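Long-range contacts in enoyl-CoA hydratase carB homologue (Streptomyces cattleya, PDB 5O34), which probably acts as a carboxymethylproline synthase of the crotonase superfamily, joining malonyl-CoA to pyrroline-5-carboxylate on the way to thienamycin: residues A[53-58]-A[236-241]; A[83-88]-A[137-142]; A[130-135]-A[154-159]. All blocks are in the same frame, centred on the assembly; numbering follows the deposited sequence.

The three contacts run from the edge of the crotonase core to its middle. Contact 1 lays helix 229-242 against strand 55-59, with its centre about 12 Å from that of contact 2, where the end of helix 71-86 meets the loop before strand 142-146. These two touch through Ile240 CG2 and Pro141 CG, 3.6 Å apart, and through Ala56 against Leu84. Contact 3, about 14 Å from contact 2 between centres, pairs helices 120-137 and 152-158 and touches contact 2 where Val142 CG2 packs against Val135 O. Contacts 1 and 3 do not touch. In crotonases the start of the helix equivalent to 152-158 borders the oxyanion hole, so contact 3 is probably nearest the catalytic region.

Contact 1. Residues A[53-58]-A[236-241]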
loop_
_atom_site.group_PDB
_atom_site.type_symbol
_atom_site.label_atom_id
_atom_site.label_comp_id
_atom_site.label_asym_id
_atom_site.label_seq_id
_atom_site.Cartn_x
_atom_site.Cartn_y
_atom_site.Cartn_z
ATOM N N ASP A 53 2.309 30.943 -15.173
ATOM C CA ASP A 53 1.820 29.948 -16.137
ATOM C C ASP A 53 0.578 29.297 -15.509
ATOM O O ASP A 53 -0.099 28.473 -16.129
ATOM C CB ASP A 53 2.895 28.879 -16.420
ATOM C CG ASP A 53 4.151 29.401 -17.088
ATOM O OD1 ASP A 53 4.230 29.334 -18.340
ATOM O OD2 ASP A 53 5.073 29.844 -16.358
ATOM N N GLY A 54 0.295 29.736 -14.286
ATOM C CA GLY A 54 -0.715 29.226 -13.374
ATOM C C GLY A 54 0.004 28.663 -12.160
ATOM O O GLY A 54 -0.619 28.069 -11.283
ATOM N N ILE A 55 1.339 28.854 -12.110
ATOM C CA ILE A 55 2.226 28.343 -11.063
ATOM C C ILE A 55 2.442 29.337 -9.923
ATOM O O ILE A 55 2.846 30.473 -10.159
ATOM C CB ILE A 55 3.586 27.855 -11.649
ATOM C CG1 ILE A 55 3.383 26.896 -12.844
ATOM C CG2 ILE A 55 4.502 27.241 -10.564
ATOM C CD1 ILE A 55 4.605 26.773 -13.799
ATOM N N ALA A 56 2.230 28.874 -8.687
ATOM C CA ALA A 56 2.473 29.631 -7.475
ATOM C C ALA A 56 3.577 28.896 -6.720
ATOM O O ALA A 56 3.401 27.732 -6.357
ATOM C CB ALA A 56 1.207 29.700 -6.632
ATOM N N LEU A 57 4.735 29.542 -6.555
ATOM C CA LEU A 57 5.869 28.976 -5.839
ATOM C C LEU A 57 5.845 29.491 -4.412
ATOM O O LEU A 57 6.036 30.683 -4.181
ATOM C CB LEU A 57 7.210 29.292 -6.555
ATOM C CG LEU A 57 8.550 29.066 -5.801
ATOM C CD1 LEU A 57 8.713 27.625 -5.339
ATOM C CD2 LEU A 57 9.720 29.414 -6.685
ATOM N N ALA A 58 5.572 28.589 -3.461
ATOM C CA ALA A 58 5.541 28.877 -2.032
ATOM C C ALA A 58 6.898 28.469 -1.466
ATOM O O ALA A 58 7.398 27.388 -1.777
ATOM C CB ALA A 58 4.420 28.097 -1.362
ATOM N N LEU A 236 7.533 20.446 -14.520
ATOM C CA LEU A 236 6.411 19.578 -14.159
ATOM C C LEU A 236 5.175 20.403 -13.784
ATOM O O LEU A 236 4.069 20.059 -14.211
ATOM C CB LEU A 236 6.787 18.568 -13.053
ATOM C CG LEU A 236 5.657 17.657 -12.522
ATOM C CD1 LEU A 236 5.086 16.746 -13.613
ATOM C CD2 LEU A 236 6.138 16.851 -11.359
ATOM N N ALA A 237 5.368 21.507 -13.031
ATOM C CA ALA A 237 4.279 22.425 -12.656
ATOM C C ALA A 237 3.597 22.997 -13.905
ATOM O O ALA A 237 2.370 23.076 -13.948
ATOM C CB ALA A 237 4.812 23.545 -11.787
ATOM N N ARG A 238 4.401 23.319 -14.942
ATOM C CA ARG A 238 3.960 23.823 -16.243
ATOM C C ARG A 238 3.100 22.774 -16.966
ATOM O O ARG A 238 2.041 23.124 -17.491
ATOM C CB ARG A 238 5.178 24.220 -17.096
ATOM C CG ARG A 238 5.034 25.566 -17.788
ATOM C CD ARG A 238 6.376 26.136 -18.212
ATOM N NE ARG A 238 7.090 26.778 -17.106
ATOM C CZ ARG A 238 8.351 26.515 -16.768
ATOM N NH1 ARG A 238 9.051 25.604 -17.439
ATOM N NH2 ARG A 238 8.920 27.157 -15.760
ATOM N N THR A 239 3.533 21.487 -16.958
ATOM C CA THR A 239 2.782 20.370 -17.561
ATOM C C THR A 239 1.404 20.210 -16.870
ATOM O O THR A 239 0.378 20.151 -17.559
ATOM C CB THR A 239 3.620 19.077 -17.529
ATOM O OG1 THR A 239 4.841 19.276 -18.254
ATOM C CG2 THR A 239 2.867 17.869 -18.101
ATOM N N ILE A 240 1.394 20.172 -15.513
ATOM C CA ILE A 240 0.166 20.049 -14.712
ATOM C C ILE A 240 -0.754 21.234 -14.994
ATOM O O ILE A 240 -1.938 21.030 -15.270
ATOM C CB ILE A 240 0.423 19.837 -13.189
ATOM C CG1 ILE A 240 1.337 18.604 -12.934
ATOM C CG2 ILE A 240 -0.909 19.696 -12.448
ATOM C CD1 ILE A 240 1.903 18.461 -11.511
ATOM N N SER A 241 -0.183 22.463 -15.005
ATOM C CA SER A 241 -0.910 23.703 -15.293
ATOM C C SER A 241 -1.563 23.717 -16.680
ATOM O O SER A 241 -2.622 24.316 -16.841
ATOM C CB SER A 241 -0.000 24.909 -15.125
ATOM O OG SER A 241 -0.786 26.068 -14.921
#
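Ile55 lies over Ala237 at the buried end of this contact, with CG1 3.8 Å from the Ala237 methyl CB and CD1 reaching the helix backbone, 3.6 Å from Arg238 N. Its CG1 branch stands beside the backbone nitrogen, which carries CD1 on toward the helix while CG2 rests against the same methyl. One turn further along, Ser241 turns its hydroxyl to the loop before the strand: OG donates to Asp53 O at 2.8 Å, arriving well above the carbonyl plane, 41° out of it. The same OG comes within 3.5 Å of Gly54 CA, where the backbone turns with a positive phi.

The solvent side is looser. Asp53 OD2 sits near the plane of the Arg238 guanidinium, at its edge, but 3.7 Å from NE, so the salt bridge is long, and the carboxylate is inclined 56° to the guanidinium. The Arg238 chain, bent in its middle, passes CG and CD across the Asp53 carboxylate at van der Waals range.

Ala237 also touches Val94 and Ile143 on the next two strands, and Ile240 and Leu236 meet Leu204 and Thr205 of a second subunit. Strand 55-58 and helix 236-241 run at 140°, an alpha/beta layer packing in which a helix covers one face of the mixed sheet of the crotonase fold.

Contact 2. Residues A[83-88]-A[137-142]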
loop_
_atom_site.group_PDB
_atom_site.type_symbol
_atom_site.label_atom_id
_atom_site.label_comp_id
_atom_site.label_asym_id
_atom_site.label_seq_id
_atom_site.Cartn_x
_atom_site.Cartn_y
_atom_site.Cartn_z
ATOM N N GLU A 83 -5.926 30.205 0.346
ATOM C CA GLU A 83 -5.920 31.359 -0.564
ATOM C C GLU A 83 -5.636 30.876 -1.991
ATOM O O GLU A 83 -6.311 31.298 -2.936
ATOM C CB GLU A 83 -4.868 32.396 -0.136
ATOM C CG GLU A 83 -5.245 33.193 1.105
ATOM C CD GLU A 83 -4.148 34.087 1.660
ATOM O OE1 GLU A 83 -3.776 33.911 2.844
ATOM O OE2 GLU A 83 -3.677 34.984 0.922
ATOM N N LEU A 84 -4.672 29.945 -2.131
ATOM C CA LEU A 84 -4.283 29.355 -3.416
ATOM C C LEU A 84 -5.389 28.499 -4.044
ATOM O O LEU A 84 -5.533 28.507 -5.265
ATOM C CB LEU A 84 -2.959 28.574 -3.305
ATOM C CG LEU A 84 -1.707 29.380 -2.906
ATOM C CD1 LEU A 84 -0.501 28.479 -2.763
ATOM C CD2 LEU A 84 -1.411 30.508 -3.892
ATOM N N ASP A 85 -6.192 27.798 -3.222
ATOM C CA ASP A 85 -7.313 27.002 -3.735
ATOM C C ASP A 85 -8.446 27.901 -4.250
ATOM O O ASP A 85 -9.173 27.506 -5.166
ATOM C CB ASP A 85 -7.842 26.013 -2.681
ATOM C CG ASP A 85 -8.705 24.899 -3.257
ATOM O OD1 ASP A 85 -9.694 24.507 -2.592
ATOM O OD2 ASP A 85 -8.396 24.420 -4.375
ATOM N N ALA A 86 -8.573 29.114 -3.668
ATOM C CA ALA A 86 -9.587 30.105 -4.032
ATOM C C ALA A 86 -9.274 30.826 -5.353
ATOM O O ALA A 86 -10.189 31.046 -6.144
ATOM C CB ALA A 86 -9.768 31.110 -2.903
ATOM N N ASP A 87 -7.992 31.181 -5.594
ATOM C CA ASP A 87 -7.544 31.887 -6.803
ATOM C C ASP A 87 -7.605 30.998 -8.054
ATOM O O ASP A 87 -6.796 30.079 -8.195
ATOM C CB ASP A 87 -6.128 32.467 -6.592
ATOM C CG ASP A 87 -5.620 33.451 -7.645
ATOM O OD1 ASP A 87 -6.181 33.475 -8.767
ATOM O OD2 ASP A 87 -4.636 34.172 -7.357
ATOM N N GLU A 88 -8.532 31.312 -8.989
ATOM C CA GLU A 88 -8.702 30.534 -10.219
ATOM C C GLU A 88 -7.560 30.748 -11.243
ATOM O O GLU A 88 -7.425 29.952 -12.180
ATOM C CB GLU A 88 -10.100 30.739 -10.843
ATOM C CG GLU A 88 -10.507 29.730 -11.927
ATOM C CD GLU A 88 -10.315 28.225 -11.732
ATOM O OE1 GLU A 88 -9.536 27.799 -10.847
ATOM O OE2 GLU A 88 -10.920 27.465 -12.523
ATOM N N ALA A 137 -6.522 18.278 1.151
ATOM C CA ALA A 137 -7.923 18.478 0.727
ATOM C C ALA A 137 -8.154 19.555 -0.355
ATOM O O ALA A 137 -9.223 19.535 -0.965
ATOM C CB ALA A 137 -8.825 18.740 1.923
ATOM N N ILE A 138 -7.186 20.464 -0.616
ATOM C CA ILE A 138 -7.361 21.504 -1.656
ATOM C C ILE A 138 -7.489 20.867 -3.054
ATOM O O ILE A 138 -7.007 19.752 -3.264
ATOM C CB ILE A 138 -6.315 22.669 -1.619
ATOM C CG1 ILE A 138 -4.859 22.197 -1.889
ATOM C CG2 ILE A 138 -6.408 23.482 -0.315
ATOM C CD1 ILE A 138 -4.032 23.235 -2.708
ATOM N N SER A 139 -8.186 21.542 -3.982
ATOM C CA SER A 139 -8.421 21.019 -5.329
ATOM C C SER A 139 -7.198 21.120 -6.276
ATOM O O SER A 139 -7.185 20.461 -7.317
ATOM C CB SER A 139 -9.653 21.674 -5.951
ATOM O OG SER A 139 -9.357 22.965 -6.459
ATOM N N LYS A 140 -6.190 21.932 -5.909
ATOM C CA LYS A 140 -4.982 22.151 -6.712
ATOM C C LYS A 140 -3.864 21.146 -6.382
ATOM O O LYS A 140 -3.571 20.949 -5.196
ATOM C CB LYS A 140 -4.429 23.590 -6.501
ATOM C CG LYS A 140 -5.468 24.720 -6.419
ATOM C CD LYS A 140 -6.093 25.036 -7.774
ATOM C CE LYS A 140 -7.290 25.937 -7.643
ATOM N NZ LYS A 140 -6.905 27.354 -7.801
ATOM N N PRO A 141 -3.156 20.582 -7.396
ATOM C CA PRO A 141 -2.024 19.693 -7.092
ATOM C C PRO A 141 -0.875 20.481 -6.481
ATOM O O PRO A 141 -0.672 21.649 -6.811
ATOM C CB PRO A 141 -1.621 19.127 -8.460
ATOM C CG PRO A 141 -2.747 19.417 -9.348
ATOM C CD PRO A 141 -3.347 20.696 -8.853
ATOM N N VAL A 142 -0.146 19.841 -5.569
ATOM C CA VAL A 142 0.975 20.445 -4.858
ATOM C C VAL A 142 2.222 19.601 -5.105
ATOM O O VAL A 142 2.194 18.389 -4.903
ATOM C CB VAL A 142 0.677 20.611 -3.337
ATOM C CG1 VAL A 142 1.761 21.430 -2.645
ATOM C CG2 VAL A 142 -0.699 21.236 -3.103
#
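Asp85 OD2 is gripped by two groups of one residue, Ser139 OG at 2.7 Å and Ser139 N at 2.9 Å. The hydroxyl comes in on the syn lone pair, whereas the amide N-H approaches from above the carboxylate plane, 51° out of it, and makes a bent bond of 138°. With its CG set opposite the backbone nitrogen (chi1 -163°), Asp85 reaches out from the last turn of helix 71-86 to the loop, and its CB and CG slide past Ile138, CB lying 3.7 Å from the CG2 branch.

Lys140 comes from the loop in the other direction. Bent at its second and fourth torsions, its chain passes across the end of the Asp85 side chain, CG 3.6 Å from Asp85 OD2, and brings the ammonium to the carbonyls at the helix end. NZ donates to Leu84 O at 3.1 Å, in the carbonyl plane, and bonds Val90 O beyond the two segments. Asp87 O is also close to NZ, at 2.8 Å, but the angle is poor for a hydrogen bond. The Glu88 carboxylate stands by more distantly, OE1 4.0 Å from NZ.

Around the contact, Gln249 of helix 245-249 packs on Glu88, Ser139 and Lys140, while Ile138 O accepts from Arg252. A buried lysine charge is thus placed where helix 71-86 ends in carbonyl oxygens; the helix dipole and the nearby carboxylates would be expected to stabilise the ammonium, and the two Ser139 donors to steady Asp85 as an anion.

Contact 3. Residues A[130-135]-A[154-159]; sequences DLYTTV and GLQISL
Tyr132 meets two consecutive residues of the neighbouring helix, Gln156 and Ile157. The edge of its ring faces Ile157, whose CG1 lies in the ring plane, 3.8 Å from CE1. The hydroxyl end passes close to the root of Gln156: CB is 3.2 Å from Tyr132 OH and 3.5 Å from CZ. The ring side chain starts beside the backbone nitrogen (chi1 -57°), and its second torsion of -26°, far from a perpendicular setting, turns the edge and not a face toward Ile157. Beyond CG the Gln156 chain is extended, with its amide plane steeply inclined to the ring.

Ile157 makes the apolar contacts from its helix to Leu131 and Tyr132. Its CG1 branch touches both the Tyr132 edge and Leu131, which sit next to each other on the facing helix, and it crosses both side chains at about a right angle. Leu131 offers CD2 at 4.0 Å from Ile157 CG1 and as near to CD1. One turn on, Val135 CG1 rests more loosely by Ile157 O, at 4.4 Å.

The axes of the two short helical segments approach to 10.4 Å at an angle of 26°, within a buried layer of helices. Phe185 of helix 184-194 stacks edge-to-face with Tyr132, and Met189 touches both Tyr132 and Gln156. Leu263 of helix 252-273 also meets Tyr132, and helix 71-86 packs on Leu131; the chain joins the two helices through strands 142-146 and 149-151.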
loop_
_atom_site.group_PDB
_atom_site.type_symbol
_atom_site.label_atom_id
_atom_site.label_comp_id
_atom_site.label_asym_id
_atom_site.label_seq_id
_atom_site.Cartn_x
_atom_site.Cartn_y
_atom_site.Cartn_z
ATOM N N ASP A 130 -4.818 20.591 10.930
ATOM C CA ASP A 130 -5.429 21.560 10.010
ATOM C C ASP A 130 -4.528 21.829 8.809
ATOM O O ASP A 130 -5.039 21.967 7.702
ATOM C CB ASP A 130 -5.849 22.859 10.734
ATOM C CG ASP A 130 -7.017 22.713 11.716
ATOM O OD1 ASP A 130 -7.423 21.556 12.006
ATOM O OD2 ASP A 130 -7.507 23.753 12.216
ATOM N N LEU A 131 -3.194 21.815 9.012
ATOM C CA LEU A 131 -2.229 21.975 7.927
ATOM C C LEU A 131 -2.212 20.731 7.031
ATOM O O LEU A 131 -2.386 20.873 5.820
ATOM C CB LEU A 131 -0.813 22.327 8.442
ATOM C CG LEU A 131 0.330 22.355 7.393
ATOM C CD1 LEU A 131 0.059 23.348 6.282
ATOM C CD2 LEU A 131 1.663 22.644 8.042
ATOM N N TYR A 132 -2.060 19.518 7.620
ATOM C CA TYR A 132 -2.033 18.277 6.830
ATOM C C TYR A 132 -3.335 18.047 6.067
ATOM O O TYR A 132 -3.289 17.658 4.896
ATOM C CB TYR A 132 -1.675 17.050 7.683
ATOM C CG TYR A 132 -0.353 17.125 8.419
ATOM C CD1 TYR A 132 0.693 17.926 7.950
ATOM C CD2 TYR A 132 -0.113 16.336 9.537
ATOM C CE1 TYR A 132 1.922 17.976 8.610
ATOM C CE2 TYR A 132 1.121 16.354 10.184
ATOM C CZ TYR A 132 2.126 17.193 9.729
ATOM O OH TYR A 132 3.315 17.264 10.405
ATOM N N THR A 133 -4.493 18.330 6.708
ATOM C CA THR A 133 -5.798 18.158 6.065
ATOM C C THR A 133 -6.017 19.137 4.924
ATOM O O THR A 133 -6.562 18.714 3.904
ATOM C CB THR A 133 -6.980 18.161 7.058
ATOM O OG1 THR A 133 -6.937 19.323 7.891
ATOM C CG2 THR A 133 -7.040 16.889 7.909
ATOM N N THR A 134 -5.573 20.416 5.054
ATOM C CA THR A 134 -5.781 21.415 3.991
ATOM C C THR A 134 -4.879 21.102 2.767
ATOM O O THR A 134 -5.404 21.007 1.655
ATOM C CB THR A 134 -5.697 22.878 4.514
ATOM O OG1 THR A 134 -6.193 23.769 3.516
ATOM C CG2 THR A 134 -4.291 23.312 4.872
ATOM N N VAL A 135 -3.561 20.868 2.979
ATOM C CA VAL A 135 -2.607 20.532 1.908
ATOM C C VAL A 135 -3.136 19.353 1.057
ATOM O O VAL A 135 -3.043 19.397 -0.169
ATOM C CB VAL A 135 -1.175 20.269 2.457
ATOM C CG1 VAL A 135 -0.226 19.774 1.361
ATOM C CG2 VAL A 135 -0.605 21.522 3.117
ATOM N N GLY A 154 8.641 18.192 8.744
ATOM C CA GLY A 154 9.079 18.589 7.409
ATOM C C GLY A 154 8.735 17.526 6.385
ATOM O O GLY A 154 8.090 17.818 5.370
ATOM N N LEU A 155 9.114 16.272 6.684
ATOM C CA LEU A 155 8.788 15.110 5.852
ATOM C C LEU A 155 7.259 14.897 5.787
ATOM O O LEU A 155 6.731 14.642 4.703
ATOM C CB LEU A 155 9.511 13.842 6.372
ATOM C CG LEU A 155 9.293 12.507 5.629
ATOM C CD1 LEU A 155 9.473 12.642 4.113
ATOM C CD2 LEU A 155 10.209 11.438 6.189
ATOM N N GLN A 156 6.555 15.061 6.925
ATOM C CA GLN A 156 5.092 14.913 7.011
ATOM C C GLN A 156 4.323 15.862 6.075
ATOM O O GLN A 156 3.361 15.435 5.433
ATOM C CB GLN A 156 4.613 15.034 8.462
ATOM C CG GLN A 156 4.864 13.758 9.277
ATOM C CD GLN A 156 4.864 13.929 10.773
ATOM O OE1 GLN A 156 5.633 13.268 11.484
ATOM N NE2 GLN A 156 3.985 14.778 11.298
ATOM N N ILE A 157 4.784 17.120 5.941
ATOM C CA ILE A 157 4.187 18.111 5.023
ATOM C C ILE A 157 4.339 17.617 3.581
ATOM O O ILE A 157 3.363 17.633 2.826
ATOM C CB ILE A 157 4.789 19.538 5.236
ATOM C CG1 ILE A 157 4.431 20.075 6.649
ATOM C CG2 ILE A 157 4.314 20.530 4.142
ATOM C CD1 ILE A 157 5.347 21.199 7.201
ATOM N N SER A 158 5.546 17.137 3.217
ATOM C CA SER A 158 5.834 16.622 1.871
ATOM C C SER A 158 4.945 15.416 1.534
ATOM O O SER A 158 4.441 15.324 0.408
ATOM C CB SER A 158 7.320 16.301 1.710
ATOM O OG SER A 158 7.673 14.997 2.150
ATOM N N LEU A 159 4.679 14.549 2.538
ATOM C CA LEU A 159 3.806 13.369 2.380
ATOM C C LEU A 159 2.300 13.713 2.154
ATOM O O LEU A 159 1.504 12.810 1.890
ATOM C CB LEU A 159 3.982 12.379 3.544
ATOM C CG LEU A 159 5.382 11.773 3.734
ATOM C CD1 LEU A 159 5.495 11.083 5.067
ATOM C CD2 LEU A 159 5.770 10.827 2.599
#